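Local coordinates for protein putative hyaluronoglucosaminidase (Clostridium perfringens, PDB 6PWI) that probably acts as a family 84 glycoside hydrolase with hexosaminidase activity, this chain holding the catalytic barrel and neighbouring domains of a longer secreted, cell-wall-anchored protein, at residues A[227-232]-A[283-288]; A[235-240]-A[249-254]; A[239-244]-A[288-293]. One frame throughout, in Å; residues are numbered along the deposited sequence.

Contact 1. Residues A[227-232]-A[283-288]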
loop_
_atom_site.group_PDB
_atom_site.type_symbol
_atom_site.label_atom_id
_atom_site.label_comp_id
_atom_site.label_asym_id
_atom_site.label_seq_id
_atom_site.Cartn_x
_atom_site.Cartn_y
_atom_site.Cartn_z
ATOM N N GLU A 227 -14.405 4.046 27.741
ATOM C CA GLU A 227 -13.330 4.388 28.657
ATOM C C GLU A 227 -12.205 5.102 27.910
ATOM O O GLU A 227 -11.779 4.651 26.850
ATOM C CB GLU A 227 -12.825 3.122 29.348
ATOM C CG GLU A 227 -13.944 2.336 30.017
ATOM C CD GLU A 227 -13.550 0.998 30.623
ATOM O OE1 GLU A 227 -12.331 0.716 30.714
ATOM O OE2 GLU A 227 -14.467 0.239 31.005
ATOM N N PRO A 228 -11.678 6.234 28.431
ATOM C CA PRO A 228 -10.503 6.865 27.832
ATOM C C PRO A 228 -9.330 5.887 27.735
ATOM O O PRO A 228 -9.211 4.965 28.537
ATOM C CB PRO A 228 -10.175 8.014 28.800
ATOM C CG PRO A 228 -11.484 8.309 29.506
ATOM C CD PRO A 228 -12.195 6.976 29.595
ATOM N N TYR A 229 -8.480 6.085 26.722
ATOM C CA TYR A 229 -7.226 5.361 26.592
ATOM C C TYR A 229 -6.367 5.658 27.820
ATOM O O TYR A 229 -6.314 6.803 28.261
ATOM C CB TYR A 229 -6.470 5.832 25.342
ATOM C CG TYR A 229 -6.764 5.099 24.054
ATOM C CD1 TYR A 229 -6.217 3.848 23.803
ATOM C CD2 TYR A 229 -7.557 5.668 23.069
ATOM C CE1 TYR A 229 -6.468 3.167 22.622
ATOM C CE2 TYR A 229 -7.821 4.999 21.883
ATOM C CZ TYR A 229 -7.277 3.744 21.656
ATOM O OH TYR A 229 -7.538 3.068 20.497
ATOM N N PRO A 230 -5.690 4.652 28.425
ATOM C CA PRO A 230 -4.620 4.909 29.394
ATOM C C PRO A 230 -3.603 5.900 28.835
ATOM O O PRO A 230 -3.362 5.933 27.629
ATOM C CB PRO A 230 -3.929 3.539 29.513
ATOM C CG PRO A 230 -5.022 2.531 29.236
ATOM C CD PRO A 230 -5.947 3.213 28.246
ATOM N N ALA A 231 -2.990 6.680 29.731
ATOM C CA ALA A 231 -2.050 7.728 29.358
ATOM C C ALA A 231 -0.870 7.182 28.546
ATOM O O ALA A 231 -0.477 7.815 27.566
ATOM C CB ALA A 231 -1.598 8.495 30.574
ATOM N N GLU A 232 -0.297 6.031 28.946
ATOM C CA GLU A 232 0.844 5.485 28.218
ATOM C C GLU A 232 0.418 5.151 26.790
ATOM O O GLU A 232 1.156 5.444 25.849
ATOM C CB GLU A 232 1.491 4.278 28.908
ATOM N N GLU A 283 -12.824 13.437 21.415
ATOM C CA GLU A 283 -12.100 14.598 21.914
ATOM C C GLU A 283 -10.713 14.179 22.398
ATOM O O GLU A 283 -9.743 14.902 22.172
ATOM C CB GLU A 283 -12.870 15.311 23.029
ATOM C CG GLU A 283 -14.125 16.033 22.568
ATOM C CD GLU A 283 -13.895 17.279 21.728
ATOM O OE1 GLU A 283 -12.715 17.604 21.453
ATOM O OE2 GLU A 283 -14.897 17.926 21.351
ATOM N N GLN A 284 -10.628 13.008 23.051
ATOM C CA GLN A 284 -9.360 12.508 23.564
ATOM C C GLN A 284 -8.386 12.278 22.407
ATOM O O GLN A 284 -7.234 12.705 22.479
ATOM C CB GLN A 284 -9.538 11.259 24.435
ATOM C CG GLN A 284 -8.268 10.869 25.187
ATOM C CD GLN A 284 -8.241 9.466 25.755
ATOM O OE1 GLN A 284 -8.915 8.552 25.281
ATOM N NE2 GLN A 284 -7.426 9.276 26.778
ATOM N N LEU A 285 -8.857 11.621 21.338
ATOM C CA LEU A 285 -8.009 11.396 20.176
ATOM C C LEU A 285 -7.696 12.732 19.508
ATOM O O LEU A 285 -6.561 12.938 19.084
ATOM C CB LEU A 285 -8.677 10.424 19.196
ATOM C CG LEU A 285 -8.487 8.926 19.459
ATOM C CD1 LEU A 285 -7.035 8.568 19.720
ATOM C CD2 LEU A 285 -9.371 8.437 20.589
ATOM N N TYR A 286 -8.694 13.632 19.444
ATOM C CA TYR A 286 -8.543 14.945 18.826
ATOM C C TYR A 286 -7.415 15.719 19.505
ATOM O O TYR A 286 -6.689 16.468 18.847
ATOM C CB TYR A 286 -9.836 15.766 18.909
ATOM C CG TYR A 286 -9.794 17.073 18.151
ATOM C CD1 TYR A 286 -10.221 17.149 16.834
ATOM C CD2 TYR A 286 -9.323 18.241 18.741
ATOM C CE1 TYR A 286 -10.172 18.343 16.129
ATOM C CE2 TYR A 286 -9.258 19.441 18.048
ATOM C CZ TYR A 286 -9.691 19.493 16.737
ATOM O OH TYR A 286 -9.637 20.660 16.032
ATOM N N SER A 287 -7.285 15.508 20.825
ATOM C CA SER A 287 -6.349 16.237 21.666
ATOM C C SER A 287 -4.909 15.806 21.396
ATOM O O SER A 287 -3.978 16.515 21.765
ATOM C CB SER A 287 -6.712 16.100 23.126
ATOM O OG SER A 287 -6.186 14.903 23.674
ATOM N N VAL A 288 -4.711 14.646 20.760
ATOM C CA VAL A 288 -3.355 14.258 20.403
ATOM C C VAL A 288 -3.117 14.414 18.901
ATOM O O VAL A 288 -2.058 14.027 18.419
ATOM C CB VAL A 288 -2.948 12.868 20.939
ATOM C CG1 VAL A 288 -2.815 12.861 22.453
ATOM C CG2 VAL A 288 -3.876 11.754 20.478
#
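Gln284 lays its side-chain amide against the backbone of Pro228 and Tyr229 and grips Tyr229 at both polar atoms of its main chain. Tyr229 N donates to Gln284 OE1 at 2.9 Å, with an N-H...O angle of 155°. In return Gln284 NE2 donates to Tyr229 O over 3.1 Å. Both acceptors are met in the carbonyl plane on a lone pair, and Tyr229 O lies close to the amide plane of Gln284, so the two bonds hold the amide at both its polar atoms and fix its rotation. The reach comes from the side chain's shape: CG stands anti to the backbone N (chi1 -169°) and the chain stays extended beyond it, carrying the amide straight out from helix 268-286.

Two van der Waals contacts flank the bonds. Pro228 CB lies 3.6 Å from Gln284 NE2. The Tyr229 ring, its plane turned 41° from the amide, presents its edge to Leu285, whose CD2 lies 4.0 Å from Tyr229 CE2. The phenol end is held elsewhere: Tyr229 OH is hydrogen-bonded to Asp218 OD2 and to Trp253 NE1.

The element held is the lead-in to helix 231-247, with Pro230 at its N-cap position; the partner is the last turn of helix 268-286, the next helix of the (beta/alpha)8 barrel. At its far side Gln284 gives its own backbone O to Ser287 OG at 2.7 Å, a bond tilted from the carbonyl plane. Because an amide both donates and accepts, one uncharged side chain satisfies the N-H and the C=O of the same loop residue, as a partner in a hydrogen-bonded antiparallel pair would, and joins loop to helix without any ion pair.

Contact 2. Residues A[235-240]-A[249-254]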
loop_
_atom_site.group_PDB
_atom_site.type_symbol
_atom_site.label_atom_id
_atom_site.label_comp_id
_atom_site.label_asym_id
_atom_site.label_seq_id
_atom_site.Cartn_x
_atom_site.Cartn_y
_atom_site.Cartn_z
ATOM N N ALA A 235 -0.125 8.213 24.632
ATOM C CA ALA A 235 1.129 8.865 24.285
ATOM C C ALA A 235 1.782 8.136 23.114
ATOM O O ALA A 235 2.489 8.750 22.312
ATOM C CB ALA A 235 2.043 8.926 25.484
ATOM N N GLU A 236 1.531 6.825 23.027
ATOM C CA GLU A 236 2.030 6.014 21.929
ATOM C C GLU A 236 1.289 6.390 20.652
ATOM O O GLU A 236 1.908 6.507 19.599
ATOM C CB GLU A 236 1.857 4.524 22.215
ATOM C CG GLU A 236 2.870 3.972 23.201
ATOM C CD GLU A 236 2.547 2.574 23.704
ATOM O OE1 GLU A 236 1.786 1.839 23.019
ATOM O OE2 GLU A 236 3.058 2.218 24.783
ATOM N N ILE A 237 -0.031 6.585 20.770
ATOM C CA ILE A 237 -0.863 7.005 19.656
ATOM C C ILE A 237 -0.367 8.358 19.146
ATOM O O ILE A 237 -0.206 8.538 17.937
ATOM C CB ILE A 237 -2.363 7.006 20.029
ATOM C CG1 ILE A 237 -2.913 5.579 20.152
ATOM C CG2 ILE A 237 -3.177 7.836 19.042
ATOM C CD1 ILE A 237 -4.311 5.494 20.730
ATOM N N LYS A 238 -0.092 9.290 20.068
ATOM C CA LYS A 238 0.317 10.631 19.673
ATOM C C LYS A 238 1.622 10.599 18.870
ATOM O O LYS A 238 1.801 11.404 17.961
ATOM C CB LYS A 238 0.355 11.600 20.859
ATOM C CG LYS A 238 1.212 12.840 20.644
ATOM C CD LYS A 238 0.767 14.028 21.464
ATOM C CE LYS A 238 1.848 15.073 21.644
ATOM N NZ LYS A 238 2.721 15.190 20.452
ATOM N N GLU A 239 2.526 9.669 19.194
ATOM C CA GLU A 239 3.756 9.547 18.425
ATOM C C GLU A 239 3.445 9.122 16.988
ATOM O O GLU A 239 4.067 9.612 16.051
ATOM C CB GLU A 239 4.729 8.567 19.082
ATOM C CG GLU A 239 5.604 9.196 20.147
ATOM C CD GLU A 239 6.589 8.237 20.794
ATOM O OE1 GLU A 239 6.586 7.045 20.425
ATOM O OE2 GLU A 239 7.362 8.683 21.667
ATOM N N MET A 240 2.468 8.221 16.822
ATOM C CA MET A 240 2.093 7.742 15.502
ATOM C C MET A 240 1.374 8.838 14.722
ATOM O O MET A 240 1.607 8.995 13.526
ATOM C CB MET A 240 1.225 6.484 15.579
ATOM C CG MET A 240 2.021 5.278 16.013
ATOM S SD MET A 240 1.064 3.752 16.002
ATOM C CE MET A 240 0.235 3.823 17.590
ATOM N N ASN A 249 0.450 11.042 5.490
ATOM C CA ASN A 249 -0.251 9.774 5.513
ATOM C C ASN A 249 -0.986 9.700 6.855
ATOM O O ASN A 249 -0.514 9.059 7.790
ATOM C CB ASN A 249 0.766 8.648 5.284
ATOM C CG ASN A 249 0.186 7.292 4.923
ATOM O OD1 ASN A 249 0.758 6.586 4.101
ATOM N ND2 ASN A 249 -0.921 6.892 5.534
ATOM N N LYS A 250 -2.134 10.382 6.954
ATOM C CA LYS A 250 -2.745 10.699 8.239
ATOM C C LYS A 250 -3.126 9.428 8.991
ATOM O O LYS A 250 -3.539 8.440 8.388
ATOM C CB LYS A 250 -4.061 11.470 8.089
ATOM C CG LYS A 250 -4.032 12.716 7.216
ATOM C CD LYS A 250 -5.400 13.396 7.092
ATOM C CE LYS A 250 -6.488 12.549 6.451
ATOM N NZ LYS A 250 -6.278 12.333 4.994
ATOM N N PHE A 251 -3.021 9.506 10.322
ATOM C CA PHE A 251 -3.549 8.515 11.241
ATOM C C PHE A 251 -5.054 8.733 11.390
ATOM O O PHE A 251 -5.482 9.757 11.924
ATOM C CB PHE A 251 -2.849 8.678 12.591
ATOM C CG PHE A 251 -3.149 7.619 13.620
ATOM C CD1 PHE A 251 -2.261 6.571 13.842
ATOM C CD2 PHE A 251 -4.307 7.673 14.384
ATOM C CE1 PHE A 251 -2.521 5.602 14.801
ATOM C CE2 PHE A 251 -4.569 6.700 15.339
ATOM C CZ PHE A 251 -3.673 5.671 15.549
ATOM N N ILE A 252 -5.849 7.763 10.920
ATOM C CA ILE A 252 -7.297 7.813 11.057
ATOM C C ILE A 252 -7.741 6.814 12.125
ATOM O O ILE A 252 -7.528 5.606 11.991
ATOM C CB ILE A 252 -7.978 7.553 9.703
ATOM C CG1 ILE A 252 -7.581 8.613 8.669
ATOM C CG2 ILE A 252 -9.488 7.458 9.877
ATOM C CD1 ILE A 252 -7.600 8.122 7.245
ATOM N N TRP A 253 -8.361 7.333 13.192
ATOM C CA TRP A 253 -8.758 6.489 14.307
ATOM C C TRP A 253 -10.162 5.961 14.038
ATOM O O TRP A 253 -10.935 6.635 13.368
ATOM C CB TRP A 253 -8.668 7.266 15.628
ATOM C CG TRP A 253 -8.800 6.380 16.832
ATOM C CD1 TRP A 253 -7.849 5.543 17.348
ATOM C CD2 TRP A 253 -9.971 6.213 17.650
ATOM N NE1 TRP A 253 -8.346 4.871 18.430
ATOM C CE2 TRP A 253 -9.644 5.259 18.642
ATOM C CE3 TRP A 253 -11.254 6.775 17.646
ATOM C CZ2 TRP A 253 -10.557 4.864 19.622
ATOM C CZ3 TRP A 253 -12.154 6.386 18.617
ATOM C CH2 TRP A 253 -11.807 5.441 19.588
ATOM N N THR A 254 -10.483 4.762 14.545
ATOM C CA THR A 254 -11.777 4.137 14.276
ATOM C C THR A 254 -12.410 3.600 15.560
ATOM O O THR A 254 -11.714 3.383 16.549
ATOM C CB THR A 254 -11.671 3.002 13.246
ATOM O OG1 THR A 254 -10.749 2.017 13.720
ATOM C CG2 THR A 254 -11.266 3.490 11.871
#
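Helix 231-247 and strand 250-255 are the second and third members of the beta-alpha-beta unit that starts with strand 210-213, and the contact is the packing of that helix on the strand that follows it. Phe251 carries the strand side. Its CB points to the helix, and CG, anti to the backbone N (chi1 -173°), carries the ring up to Met240 and Ile237, which lie three residues apart and thus on one helical face. All three residues are buried, and their contacts are apolar.

The two partners divide the ring between them. Met240 CB approaches Phe251 CD1 and CE1, at 3.9 Å from CD1. Ile237 uses its CG2 branch, 4.1 Å from both CE2 and CZ of Phe251, further round the ring from the CD1-CE1 bond that Met240 CB meets. Both approaches are oblique to the ring plane, and the Ile237 and Phe251 side chains cross at about a right angle. CG2 of Ile237 is the branch standing anti to its backbone N, which places this methyl on the strand side, while CG1 runs beside the backbone N and carries CD1 to the Tyr229 ring.

In the (beta/alpha)8 barrel such residues fill the layer between the parallel sheet and its surrounding helices. Strand 250-255 is third in the barrel order, flanked by 210-213 and 293-296, and the Phe251 ring also meets that of Phe213 with planes about 35° apart. The CA atoms of Met240 and Phe251 lie 7.1 Å apart, the nearest pair of the two segments. The layer continues to both neighbouring helices: Met240 reaches Asn193, Arg196, Lys197 and Met200 of helix 193-204, whereas Ile237 touches Leu285 of helix 268-286.

Contact 3. Residues A[239-244]-A[288-293]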
loop_
_atom_site.group_PDB
_atom_site.type_symbol
_atom_site.label_atom_id
_atom_site.label_comp_id
_atom_site.label_asym_id
_atom_site.label_seq_id
_atom_site.Cartn_x
_atom_site.Cartn_y
_atom_site.Cartn_z
ATOM N N GLU A 239 2.526 9.669 19.194
ATOM C CA GLU A 239 3.756 9.547 18.425
ATOM C C GLU A 239 3.445 9.122 16.988
ATOM O O GLU A 239 4.067 9.612 16.051
ATOM C CB GLU A 239 4.729 8.567 19.082
ATOM C CG GLU A 239 5.604 9.196 20.147
ATOM C CD GLU A 239 6.589 8.237 20.794
ATOM O OE1 GLU A 239 6.586 7.045 20.425
ATOM O OE2 GLU A 239 7.362 8.683 21.667
ATOM N N MET A 240 2.468 8.221 16.822
ATOM C CA MET A 240 2.093 7.742 15.502
ATOM C C MET A 240 1.374 8.838 14.722
ATOM O O MET A 240 1.607 8.995 13.526
ATOM C CB MET A 240 1.225 6.484 15.579
ATOM C CG MET A 240 2.021 5.278 16.013
ATOM S SD MET A 240 1.064 3.752 16.002
ATOM C CE MET A 240 0.235 3.823 17.590
ATOM N N VAL A 241 0.526 9.604 15.419
ATOM C CA VAL A 241 -0.226 10.685 14.808
ATOM C C VAL A 241 0.741 11.754 14.289
ATOM O O VAL A 241 0.530 12.332 13.222
ATOM C CB VAL A 241 -1.271 11.253 15.789
ATOM C CG1 VAL A 241 -1.865 12.563 15.301
ATOM C CG2 VAL A 241 -2.367 10.242 16.087
ATOM N N ASP A 242 1.820 11.994 15.038
ATOM C CA ASP A 242 2.814 12.976 14.642
ATOM C C ASP A 242 3.512 12.525 13.360
ATOM O O ASP A 242 3.770 13.351 12.483
ATOM C CB ASP A 242 3.806 13.265 15.773
ATOM C CG ASP A 242 3.264 14.104 16.928
ATOM O OD1 ASP A 242 2.145 14.687 16.798
ATOM O OD2 ASP A 242 3.969 14.180 17.962
ATOM N N VAL A 243 3.817 11.219 13.252
ATOM C CA VAL A 243 4.421 10.696 12.034
ATOM C C VAL A 243 3.447 10.905 10.875
ATOM O O VAL A 243 3.850 11.322 9.787
ATOM C CB VAL A 243 4.886 9.229 12.148
ATOM C CG1 VAL A 243 5.317 8.685 10.796
ATOM C CG2 VAL A 243 6.023 9.070 13.144
ATOM N N GLY A 244 2.160 10.648 11.145
ATOM C CA GLY A 244 1.088 10.916 10.201
ATOM C C GLY A 244 1.076 12.369 9.721
ATOM O O GLY A 244 0.873 12.623 8.534
ATOM N N VAL A 288 -4.711 14.646 20.760
ATOM C CA VAL A 288 -3.355 14.258 20.403
ATOM C C VAL A 288 -3.117 14.414 18.901
ATOM O O VAL A 288 -2.058 14.027 18.419
ATOM C CB VAL A 288 -2.948 12.868 20.939
ATOM C CG1 VAL A 288 -2.815 12.861 22.453
ATOM C CG2 VAL A 288 -3.876 11.754 20.478
ATOM N N GLY A 289 -4.085 14.985 18.167
ATOM C CA GLY A 289 -3.835 15.434 16.801
ATOM C C GLY A 289 -4.613 14.683 15.712
ATOM O O GLY A 289 -4.497 15.021 14.537
ATOM N N VAL A 290 -5.403 13.672 16.093
ATOM C CA VAL A 290 -6.247 12.955 15.147
ATOM C C VAL A 290 -7.272 13.921 14.550
ATOM O O VAL A 290 -7.949 14.643 15.278
ATOM C CB VAL A 290 -6.937 11.738 15.794
ATOM C CG1 VAL A 290 -7.850 11.028 14.810
ATOM C CG2 VAL A 290 -5.934 10.760 16.390
ATOM N N ARG A 291 -7.404 13.902 13.215
ATOM C CA ARG A 291 -8.250 14.858 12.510
ATOM C C ARG A 291 -9.174 14.155 11.509
ATOM O O ARG A 291 -9.788 14.812 10.667
ATOM C CB ARG A 291 -7.385 15.942 11.852
ATOM C CG ARG A 291 -6.749 16.922 12.828
ATOM C CD ARG A 291 -7.746 17.836 13.524
ATOM N NE ARG A 291 -7.144 18.749 14.492
ATOM C CZ ARG A 291 -6.717 18.420 15.714
ATOM N NH1 ARG A 291 -6.189 19.346 16.492
ATOM N NH2 ARG A 291 -6.815 17.179 16.163
ATOM N N GLN A 292 -9.266 12.820 11.600
ATOM C CA GLN A 292 -10.174 12.035 10.774
ATOM C C GLN A 292 -10.519 10.737 11.500
ATOM O O GLN A 292 -9.667 10.139 12.153
ATOM C CB GLN A 292 -9.594 11.774 9.382
ATOM C CG GLN A 292 -10.650 11.328 8.379
ATOM C CD GLN A 292 -10.196 11.276 6.939
ATOM O OE1 GLN A 292 -9.005 11.322 6.618
ATOM N NE2 GLN A 292 -11.168 11.175 6.046
ATOM N N PHE A 293 -11.778 10.311 11.364
ATOM C CA PHE A 293 -12.311 9.217 12.156
ATOM C C PHE A 293 -13.106 8.252 11.278
ATOM O O PHE A 293 -13.726 8.663 10.301
ATOM C CB PHE A 293 -13.179 9.778 13.287
ATOM C CG PHE A 293 -12.426 10.615 14.288
ATOM C CD1 PHE A 293 -11.779 10.024 15.364
ATOM C CD2 PHE A 293 -12.350 11.993 14.149
ATOM C CE1 PHE A 293 -11.079 10.791 16.284
ATOM C CE2 PHE A 293 -11.642 12.761 15.065
ATOM C CZ PHE A 293 -11.012 12.160 16.133
#
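Val241 extends its CB from helix 231-247 toward the loop after helix 268-286, 3.9 Å from Val288 O. From there its two methyls part. CG1, anti to the backbone N (chi1 168°), runs onto the loop backbone and meets Val288 O at 3.4 Å and Gly289 C at 3.5 Å. CG2 takes another direction and touches CG2 of Val290 at 3.6 Å, the two valine side chains crossing at about a right angle.

At Gly289, which has no side chain, CG1 faces bare backbone. This glycine is the C-prime residue of the Schellman motif that closes helix 268-286, with phi at 115°: Val290 N bonds back to Leu285 O and Gly289 N to Tyr286 O. The CA atoms of Val241 and Gly289, 6.3 Å apart, are the nearest such pair of the two segments.

Past the turn the chain heads into strand 293-296 of the (beta/alpha)8 barrel. Arg291 folds back here, its NH2 donating to Val290 O from above the carbonyl plane and also to Tyr286 O, while NE forms a salt bridge with Asp323.

Running from the N terminus, the chain passes the loop at 227-230, enters helix 231-247, then strand 250-255, helix 268-286 and the turn into strand 293-296. Contact 2 closes the shortest loop, eight residues between its nearest ends, and lies nested inside the larger loop closed by contact 1. Contact 3 starts from the same helix as contact 2, with Glu239 and Met240 in common, and closes the loop through strand 250-255 and helix 268-286; it crosses contact 1, the two sharing Val288. Helix 231-247 thus serves all three: its lead-in joins helix 268-286, its middle joins its own following strand, and its later turns join the connection into the next strand.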